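Local atomic coordinates of alpha,alpha-trehalose-phosphate synthase (UDP-forming) (Burkholderia xenovorans, PDB entry 5V0T), a protein that belongs to glycosyltransferase family 20 and has the two-domain GT-B architecture, with uridine-5'-diphosphate bound in this model. Residues H110-E113 / G114-R117. Numbering follows the deposited sequence.
Sequences HDFE and GYWR
F112 and W116 meet one helical turn apart in the first half of helix 109-126, an α-helix of this GT-B enzyme, and their side chains run side by side in the same direction. The touching is done by the far end of the phenyl ring: CE1 of F112 lies 3.5 Å from CE3 of W116, and CZ of F112 also approaches this part of the indole's six-membered ring. With centroids 5.3 Å apart and planes at 64°, the two rings meet at a slant. F112 gets there because its CG is anti to the backbone N (chi1 173°), which turns the ring along the helix toward the following turn.

Y115 shares that first torsion but meets F112 more lightly, its CD2 standing 4.2 Å from CD1 of F112, with the two side chains crossing. The phenol leads inward: its OH is hydrogen-bonded to the carbonyl O of Y141, and F89 of helix 79-98 meets the rings of both F112 and Y115. On the W116 side, P145, in a loop, and A185 of helix 179-186 continue the packing.

Beneath these rings the i to i+4 pattern is unbroken: N of W116 donates to O of F112 (3.0 Å), N of Y115 to O of D111, and N of R117 to O of E113. G114 N likewise donates to O of H110, completing the four bonds, and that carbonyl has a second partner. R117, its chain bent at chi3 (70°), reaches back along the helix, while its NH2 makes a salt bridge to OD1 of D81 and a hydrogen bond to OE1 of Q84. A water lies in the plane of the guanidinium and over the centre of the H110 ring; it accepts from NH1 of R117 at 3.2 Å and donates to O of H110 at 2.9 Å.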
# COMPACT_ATOMS: atom_id res chain seq x y z
N HIS A 110 1.82 27.39 1.20
CA HIS A 110 0.49 27.54 1.79
C HIS A 110 -0.17 26.18 2.01
O HIS A 110 -0.89 25.98 3.00
CB HIS A 110 -0.36 28.42 0.88
CG HIS A 110 -1.42 29.20 1.59
ND1 HIS A 110 -1.13 30.26 2.42
CD2 HIS A 110 -2.77 29.07 1.59
CE1 HIS A 110 -2.26 30.75 2.90
NE2 HIS A 110 -3.27 30.05 2.42
N ASP A 111 0.04 25.24 1.10
CA ASP A 111 -0.49 23.89 1.33
C ASP A 111 0.24 23.21 2.48
O ASP A 111 -0.39 22.52 3.30
CB ASP A 111 -0.40 23.05 0.06
CG ASP A 111 -1.36 23.51 -1.00
OD1 ASP A 111 -2.33 24.23 -0.66
OD2 ASP A 111 -1.15 23.16 -2.17
N PHE A 112 1.56 23.40 2.57
CA PHE A 112 2.31 22.80 3.68
C PHE A 112 1.84 23.35 5.03
O PHE A 112 1.71 22.60 6.00
CB PHE A 112 3.81 23.05 3.49
CG PHE A 112 4.64 22.61 4.66
CD1 PHE A 112 4.61 21.28 5.09
CD2 PHE A 112 5.44 23.52 5.34
CE1 PHE A 112 5.36 20.87 6.18
CE2 PHE A 112 6.20 23.12 6.43
CZ PHE A 112 6.16 21.80 6.86
N GLU A 113 1.56 24.65 5.10
CA GLU A 113 1.03 25.23 6.33
C GLU A 113 -0.34 24.64 6.68
O GLU A 113 -0.62 24.36 7.85
CB GLU A 113 0.92 26.74 6.21
CG GLU A 113 2.24 27.46 6.23
CD GLU A 113 2.09 28.93 5.92
OE1 GLU A 113 3.11 29.55 5.55
OE2 GLU A 113 0.96 29.46 6.02
N GLY A 114 -1.20 24.45 5.67
CA GLY A 114 -2.49 23.84 5.93
C GLY A 114 -2.37 22.38 6.36
O GLY A 114 -3.10 21.93 7.24
N TYR A 115 -1.46 21.64 5.74
CA TYR A 115 -1.12 20.30 6.19
C TYR A 115 -0.79 20.28 7.68
O TYR A 115 -1.30 19.44 8.44
CB TYR A 115 0.07 19.79 5.37
CG TYR A 115 0.72 18.49 5.80
CD1 TYR A 115 0.23 17.27 5.35
CD2 TYR A 115 1.86 18.49 6.60
CE1 TYR A 115 0.85 16.07 5.69
CE2 TYR A 115 2.49 17.29 6.95
CZ TYR A 115 1.98 16.08 6.49
OH TYR A 115 2.59 14.89 6.82
N TRP A 116 0.07 21.20 8.11
CA TRP A 116 0.42 21.31 9.52
C TRP A 116 -0.80 21.69 10.36
O TRP A 116 -1.00 21.16 11.46
CB TRP A 116 1.53 22.35 9.72
CG TRP A 116 2.54 21.93 10.73
CD1 TRP A 116 2.61 22.30 12.04
CD2 TRP A 116 3.61 21.01 10.51
NE1 TRP A 116 3.68 21.68 12.65
CE2 TRP A 116 4.31 20.88 11.73
CE3 TRP A 116 4.06 20.30 9.39
CZ2 TRP A 116 5.43 20.07 11.86
CZ3 TRP A 116 5.17 19.50 9.52
CH2 TRP A 116 5.84 19.39 10.75
N ARG A 117 -1.60 22.64 9.86
CA ARG A 117 -2.78 23.09 10.59
C ARG A 117 -3.82 21.99 10.73
O ARG A 117 -4.42 21.83 11.80
CB ARG A 117 -3.37 24.32 9.88
CG ARG A 117 -4.62 24.90 10.55
CD ARG A 117 -5.30 25.99 9.70
NE ARG A 117 -5.92 25.41 8.51
CZ ARG A 117 -5.47 25.60 7.27
NH1 ARG A 117 -4.42 26.38 7.06
NH2 ARG A 117 -6.09 25.01 6.25
O HOH W 1 -2.48 27.57 4.77